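Local coordinates for probable hydrolase (Pseudomonas aeruginosa, PDB 3OM8), which is probably an alpha/beta hydrolase that may act on enol-lactones such as that of 3-oxoadipate, at residues W160-L165 and N249-Q254; D60-G65 and L76-E81; H246-N249 and A255-G258. All coordinates share one frame; numbering follows the deposited sequence.

Contact 2 comes first along the chain, in the loop after strand 55-59 and at the start of helix 76-90; contact 1 opens later, at residues 160-165, and meets contact 3 near the C-terminus. Contacts 1 and 3 lie with their centres about 9 Å apart, share Asn249 and both use helices 248-251 and 253-264. The centre of contact 2 is about 25 Å from that of contact 1 and about 23 Å from that of contact 3. Contact 3 contains the probable catalytic histidine, His246, and contact 1 touches it through Trp160, whereas contact 2 joins the loop after strand 55-59 to helix 76-90 on the opposite side of the chain's centre.

Contact 1: W160-L165 and N249-Q254; sequences WFPPAL and NVEFPQ
Glu251 OE1 is held by two donors: the backbone N of Val245, and a water that gives one hydrogen to OE1 at 2.8 Å and another to Trp160 O. The second of these bonds is very short as modelled, 2.5 Å between the water and Trp160 O, so its exact length is doubtful, but the bridge spans the two segments, where no direct hydrogen bond forms. A glutamate suits the place because it is long enough to hold one oxygen at the loop before His246 while the other carboxylate oxygen, OE2, lies against the Pro162 ring. The chain runs straight beyond CG (chi2 -179°) and meets Pro162 from the opposite direction, with OE2 3.6 Å from Pro162 CG and carboxylate carbon CD 4.0 Å from the same atom.

Pro162 fits the short link between helices 150-160 and 163-167, where Phe161 leaves helical geometry and Pro162 takes the N-cap position; its ring needs no hydrogen-bond partner and offers a plain apolar surface.

Next to the carboxylate the contact is apolar. Val250 directs CG1 to the edge of the Phe161 ring, near its plane, 4.2 Å from CE1, and the two side chains cross at about a right angle. The branch gets there because CG1 is turned anti to the backbone N (chi1 174°). Trp160 CB covers part of one face of the same ring, 3.9 Å above its plane and offset toward the rim. Val250 also packs on Val172 and Phe176 of helix 171-181, and Phe161 on Leu247.

The Trp160 ring meets that of His246, the likely histidine of a Ser-His-Asp triad. The arrangement is typical of an alpha/beta hydrolase whose helical cap, inserted between strands 118-124 and 211-216, rests against the histidine-bearing loop beside the probable active site.

Contact 2: D60-G65 and L76-E81; sequences DARGHG and LARLGE
Arg62 and Arg78 bring their charged ends together, with Arg62 NH1 and Arg78 NE only 3.1 Å apart. Both atoms are donors, so this is no hydrogen bond; the approach of two positive groups is offset by carboxylates around them. Asp82 OD1 accepts salt bridges from NH1 of both arginines, Asp13 OD2 takes Arg62 NH2, and Glu85 OE2 adds a second partner for Arg78 NH1. Arg78 NH2 is hydrogen-bonded to Ser12 OG.

The apolar part of the contact is carried by the stems of the arginines. Arg78 CG lies 3.6 Å above the middle of the Arg62 guanidinium, and the two guanidinium planes are inclined at 41°, so the groups do not stack. Arg62 starts out extended and bends at chi3, so that one face of its guanidinium meets Arg78 CG, while Arg62 NH1 lies over a face of the Arg78 guanidinium. Leu79 CD2 is 4.0 Å from Arg62 CD and equally far from Arg62 CB. Arginine suits position 62 because its long chain offers methylenes to Leu79 and N-H groups that reach Asp82 and Asp13 at once. A leucine suits this buried helix face, where it also packs on Ala194 of helix 185-196.

Hydrogen bonds of the backbone and of the His64 ring shape the loop. Residues Ala61 to His64 form a type II beta turn, closed by His64 N to Ala61 O at 2.9 Å; Gly63 takes a positive phi at which a side chain would press on the preceding carbonyl. His64 ND1 donates to Arg62 O at 3.1 Å (N-H...O 154°), approaching from 42° above the carbonyl plane, while its NE2 is hydrogen-bonded to Gly37 N.

The chemistry implies that two like charges can adjoin in a buried setting because surrounding carboxylates probably balance them, making Arg62 a charged tie between the turn and helix 76-90.

Contact 3: H246-N249 and A255-G258; sequences HLSN and AFEG
Phe256 lays one ring face against Asn249, whose CB stands 3.5 Å from the ring centroid and only 3° off the ring normal, a CH-pi contact almost directly over the ring centre. The phenylalanine gets there through an extended first torsion (chi1 -176°), which carries the ring out from helix 253-264 toward helix 248-251.

Asn249 takes the less usual setting, CG lying between the backbone N and the carbonyl carbon (chi1 68°). The backbone of helix 248-251 sets CB over the ring; the torsion only decides where the amide goes, and it leads away from Phe256 to Gln46 OE1, which ND2 bonds. Asparagine therefore serves twice, with a small aliphatic carbon for packing and a polar end for a partner beyond the ring.

Ser248 OG comes to the ring edge, near the plane, 3.6 Å from Phe256 CD1. The hydroxyl is not idle there, being hydrogen-bonded to Asn125 ND2. Phe256 also packs on Leu98 and Ile214, joining the helices to strands 95-100 and 211-216, so a large flat apolar side chain is well placed.

Two residues before Ser248 is His246, whose ND1 is hydrogen-bonded to Asp219 OD2 and whose NE2 makes a weak bond to Ser101 OG. This geometry is consistent with the Ser-His-Asp catalytic triad of the alpha/beta hydrolase fold, the histidine lying on the loop after the last strand, followed by packed C-terminal helices.

Contact 1: W160-L165 and N249-Q254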
# COMPACT_ATOMS: atom_id res chain seq x y z
N TRP B 160 18.62 -8.27 -4.80
CA TRP B 160 18.30 -6.87 -5.06
C TRP B 160 17.49 -6.69 -6.33
O TRP B 160 16.65 -5.81 -6.41
CB TRP B 160 19.57 -6.06 -5.21
CG TRP B 160 20.27 -5.67 -3.94
CD1 TRP B 160 19.85 -5.90 -2.67
CD2 TRP B 160 21.51 -4.97 -3.84
NE1 TRP B 160 20.76 -5.39 -1.77
CE2 TRP B 160 21.79 -4.81 -2.47
CE3 TRP B 160 22.42 -4.46 -4.78
CZ2 TRP B 160 22.92 -4.15 -2.02
CZ3 TRP B 160 23.54 -3.81 -4.32
CH2 TRP B 160 23.79 -3.66 -2.96
N PHE B 161 17.78 -7.49 -7.35
CA PHE B 161 17.17 -7.26 -8.64
C PHE B 161 16.28 -8.41 -9.09
O PHE B 161 16.51 -9.57 -8.75
CB PHE B 161 18.25 -6.99 -9.71
CG PHE B 161 19.03 -5.74 -9.46
CD1 PHE B 161 18.44 -4.49 -9.62
CD2 PHE B 161 20.35 -5.80 -9.05
CE1 PHE B 161 19.16 -3.33 -9.38
CE2 PHE B 161 21.07 -4.65 -8.82
CZ PHE B 161 20.48 -3.42 -8.99
N PRO B 162 15.24 -8.06 -9.87
CA PRO B 162 14.45 -9.06 -10.58
C PRO B 162 15.41 -9.94 -11.36
O PRO B 162 16.25 -9.41 -12.08
CB PRO B 162 13.61 -8.22 -11.55
CG PRO B 162 13.51 -6.88 -10.91
CD PRO B 162 14.79 -6.68 -10.16
N PRO B 163 15.30 -11.27 -11.23
CA PRO B 163 16.16 -12.17 -12.00
C PRO B 163 16.02 -11.88 -13.48
O PRO B 163 16.87 -12.29 -14.28
CB PRO B 163 15.58 -13.55 -11.68
CG PRO B 163 14.15 -13.27 -11.29
CD PRO B 163 14.23 -12.00 -10.51
N ALA B 164 14.95 -11.19 -13.85
CA ALA B 164 14.76 -10.72 -15.22
C ALA B 164 15.78 -9.63 -15.53
O ALA B 164 16.54 -9.73 -16.50
CB ALA B 164 13.35 -10.19 -15.40
N LEU B 165 15.78 -8.59 -14.70
CA LEU B 165 16.70 -7.46 -14.86
C LEU B 165 18.17 -7.89 -14.84
O LEU B 165 19.00 -7.33 -15.57
CB LEU B 165 16.42 -6.44 -13.76
CG LEU B 165 17.22 -5.14 -13.75
CD1 LEU B 165 17.36 -4.59 -15.15
CD2 LEU B 165 16.56 -4.13 -12.82
N ASN B 249 13.98 2.87 -5.98
CA ASN B 249 14.37 4.09 -6.69
C ASN B 249 15.01 3.77 -8.03
O ASN B 249 14.95 4.56 -8.97
CB ASN B 249 15.32 4.95 -5.86
CG ASN B 249 16.70 4.30 -5.65
OD1 ASN B 249 16.80 3.17 -5.17
ND2 ASN B 249 17.76 5.02 -6.00
N VAL B 250 15.62 2.59 -8.13
CA VAL B 250 16.25 2.17 -9.38
C VAL B 250 15.20 1.65 -10.38
O VAL B 250 15.23 1.98 -11.57
CB VAL B 250 17.33 1.08 -9.10
CG1 VAL B 250 17.90 0.51 -10.41
CG2 VAL B 250 18.43 1.65 -8.22
N GLU B 251 14.27 0.85 -9.88
CA GLU B 251 13.29 0.22 -10.74
C GLU B 251 12.19 1.20 -11.21
O GLU B 251 11.74 1.13 -12.34
CB GLU B 251 12.63 -0.94 -10.01
CG GLU B 251 13.39 -2.25 -10.08
CD GLU B 251 12.65 -3.33 -9.35
OE1 GLU B 251 13.03 -3.59 -8.19
OE2 GLU B 251 11.67 -3.90 -9.91
N PHE B 252 11.76 2.08 -10.32
CA PHE B 252 10.67 3.00 -10.63
C PHE B 252 11.00 4.39 -10.13
O PHE B 252 10.44 4.84 -9.13
CB PHE B 252 9.39 2.50 -9.97
CG PHE B 252 9.02 1.12 -10.41
CD1 PHE B 252 8.41 0.92 -11.64
CD2 PHE B 252 9.29 0.02 -9.61
CE1 PHE B 252 8.08 -0.35 -12.06
CE2 PHE B 252 8.95 -1.25 -10.03
CZ PHE B 252 8.35 -1.44 -11.25
N PRO B 253 11.94 5.07 -10.81
CA PRO B 253 12.41 6.37 -10.34
C PRO B 253 11.29 7.44 -10.34
O PRO B 253 11.27 8.26 -9.41
CB PRO B 253 13.52 6.73 -11.34
CG PRO B 253 13.22 5.89 -12.57
CD PRO B 253 12.62 4.63 -12.04
N GLN B 254 10.39 7.43 -11.32
CA GLN B 254 9.33 8.45 -11.37
C GLN B 254 8.37 8.31 -10.18
O GLN B 254 8.13 9.27 -9.46
CB GLN B 254 8.56 8.45 -12.70
CG GLN B 254 7.85 9.78 -12.96
CD GLN B 254 6.87 9.77 -14.15
OE1 GLN B 254 5.86 9.07 -14.14
NE2 GLN B 254 7.17 10.58 -15.16
O HOH W 1 15.52 -3.59 -6.90

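Contact 2: D60-G65 and L76-E81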
# COMPACT_ATOMS: atom_id res chain seq x y z
N ASP B 60 28.92 8.49 1.97
CA ASP B 60 29.20 7.06 2.00
C ASP B 60 29.24 6.62 3.46
O ASP B 60 29.99 7.18 4.26
CB ASP B 60 30.51 6.75 1.29
CG ASP B 60 30.38 6.83 -0.22
OD1 ASP B 60 29.23 6.76 -0.69
OD2 ASP B 60 31.40 6.97 -0.93
N ALA B 61 28.42 5.65 3.81
CA ALA B 61 28.36 5.21 5.19
C ALA B 61 29.73 4.69 5.69
O ALA B 61 30.60 4.32 4.90
CB ALA B 61 27.31 4.14 5.35
N ARG B 62 29.90 4.69 7.00
CA ARG B 62 31.02 4.05 7.66
C ARG B 62 31.27 2.69 6.99
O ARG B 62 30.35 1.91 6.80
CB ARG B 62 30.69 3.91 9.15
CG ARG B 62 31.60 3.06 9.98
CD ARG B 62 31.14 3.12 11.44
NE ARG B 62 31.20 4.48 11.96
CZ ARG B 62 32.16 4.94 12.76
NH1 ARG B 62 32.14 6.21 13.17
NH2 ARG B 62 33.15 4.14 13.15
N GLY B 63 32.52 2.44 6.60
CA GLY B 63 32.88 1.15 6.04
C GLY B 63 32.64 1.00 4.54
O GLY B 63 32.96 -0.04 3.97
N HIS B 64 32.11 2.05 3.91
CA HIS B 64 31.68 1.97 2.51
C HIS B 64 32.33 2.99 1.58
O HIS B 64 32.76 4.08 2.00
CB HIS B 64 30.16 2.17 2.41
CG HIS B 64 29.36 1.01 2.90
ND1 HIS B 64 29.04 0.83 4.23
CD2 HIS B 64 28.78 -0.02 2.24
CE1 HIS B 64 28.31 -0.26 4.37
NE2 HIS B 64 28.14 -0.80 3.17
N GLY B 65 32.36 2.64 0.29
CA GLY B 65 32.79 3.53 -0.76
C GLY B 65 34.02 4.38 -0.47
O GLY B 65 35.12 3.86 -0.34
N LEU B 76 24.21 0.32 15.73
CA LEU B 76 23.26 1.21 15.07
C LEU B 76 23.49 2.64 15.53
O LEU B 76 23.55 3.57 14.72
CB LEU B 76 21.82 0.77 15.36
CG LEU B 76 20.72 1.59 14.67
CD1 LEU B 76 20.97 1.67 13.17
CD2 LEU B 76 19.34 0.99 14.97
N ALA B 77 23.65 2.81 16.84
CA ALA B 77 23.81 4.12 17.45
C ALA B 77 24.98 4.88 16.83
O ALA B 77 24.90 6.09 16.62
CB ALA B 77 24.00 3.97 18.96
N ARG B 78 26.07 4.16 16.56
CA ARG B 78 27.25 4.76 15.95
C ARG B 78 26.97 5.21 14.52
O ARG B 78 27.44 6.26 14.10
CB ARG B 78 28.42 3.77 15.97
CG ARG B 78 29.72 4.32 15.40
CD ARG B 78 30.22 5.54 16.18
NE ARG B 78 30.10 6.76 15.38
CZ ARG B 78 30.48 7.97 15.78
NH1 ARG B 78 30.32 9.00 14.96
NH2 ARG B 78 31.02 8.15 16.97
N LEU B 79 26.21 4.41 13.77
CA LEU B 79 25.84 4.78 12.40
C LEU B 79 24.92 6.02 12.39
O LEU B 79 24.95 6.82 11.45
CB LEU B 79 25.15 3.61 11.69
CG LEU B 79 25.94 2.32 11.56
CD1 LEU B 79 25.11 1.27 10.81
CD2 LEU B 79 27.27 2.56 10.84
N GLY B 80 24.11 6.18 13.43
CA GLY B 80 23.27 7.35 13.57
C GLY B 80 24.09 8.57 13.96
O GLY B 80 23.86 9.67 13.46
N GLU B 81 25.06 8.37 14.84
CA GLU B 81 25.92 9.46 15.28
C GLU B 81 26.72 10.05 14.12
O GLU B 81 27.00 11.25 14.09
CB GLU B 81 26.85 9.00 16.41
CG GLU B 81 26.15 8.87 17.75
CD GLU B 81 25.74 10.21 18.33
OE1 GLU B 81 26.45 11.22 18.09
OE2 GLU B 81 24.71 10.26 19.05

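Contact 3: H246-N249 and A255-G258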
# COMPACT_ATOMS: atom_id res chain seq x y z
N HIS B 246 13.99 -4.61 -4.35
CA HIS B 246 14.62 -3.95 -3.19
C HIS B 246 15.13 -2.52 -3.39
O HIS B 246 15.08 -1.71 -2.47
CB HIS B 246 15.71 -4.83 -2.56
CG HIS B 246 16.29 -4.26 -1.30
ND1 HIS B 246 15.54 -4.10 -0.15
CD2 HIS B 246 17.54 -3.84 -1.00
CE1 HIS B 246 16.30 -3.58 0.80
NE2 HIS B 246 17.52 -3.41 0.31
N LEU B 247 15.64 -2.21 -4.58
CA LEU B 247 16.10 -0.85 -4.85
C LEU B 247 15.04 -0.14 -5.68
O LEU B 247 15.19 0.06 -6.89
CB LEU B 247 17.45 -0.85 -5.57
CG LEU B 247 18.64 -1.51 -4.85
CD1 LEU B 247 19.71 -1.85 -5.85
CD2 LEU B 247 19.20 -0.64 -3.75
N SER B 248 13.95 0.25 -5.03
CA SER B 248 12.78 0.74 -5.75
C SER B 248 13.04 2.06 -6.48
O SER B 248 12.43 2.33 -7.50
CB SER B 248 11.56 0.80 -4.84
OG SER B 248 11.80 1.58 -3.69
N ASN B 249 13.98 2.87 -5.98
CA ASN B 249 14.37 4.09 -6.69
C ASN B 249 15.01 3.77 -8.03
O ASN B 249 14.95 4.56 -8.97
CB ASN B 249 15.32 4.95 -5.86
CG ASN B 249 16.70 4.30 -5.65
OD1 ASN B 249 16.80 3.17 -5.17
ND2 ASN B 249 17.76 5.02 -6.00
N ALA B 255 7.84 7.11 -9.97
CA ALA B 255 6.96 6.88 -8.82
C ALA B 255 7.66 7.18 -7.51
O ALA B 255 7.06 7.73 -6.58
CB ALA B 255 6.43 5.44 -8.83
N PHE B 256 8.94 6.83 -7.44
CA PHE B 256 9.73 6.97 -6.21
C PHE B 256 10.00 8.44 -5.90
O PHE B 256 9.78 8.89 -4.79
CB PHE B 256 11.06 6.21 -6.34
CG PHE B 256 11.90 6.21 -5.09
CD1 PHE B 256 11.90 5.12 -4.24
CD2 PHE B 256 12.68 7.32 -4.76
CE1 PHE B 256 12.68 5.11 -3.09
CE2 PHE B 256 13.46 7.32 -3.60
CZ PHE B 256 13.46 6.21 -2.77
N GLU B 257 10.50 9.17 -6.89
CA GLU B 257 10.73 10.61 -6.73
C GLU B 257 9.41 11.35 -6.49
O GLU B 257 9.34 12.28 -5.68
CB GLU B 257 11.43 11.16 -7.98
CG GLU B 257 12.82 10.58 -8.20
CD GLU B 257 13.35 10.83 -9.61
OE1 GLU B 257 12.91 11.79 -10.27
OE2 GLU B 257 14.22 10.05 -10.06
N GLY B 258 8.36 10.94 -7.20
CA GLY B 258 7.06 11.54 -7.04
C GLY B 258 6.58 11.38 -5.61
O GLY B 258 6.17 12.36 -4.97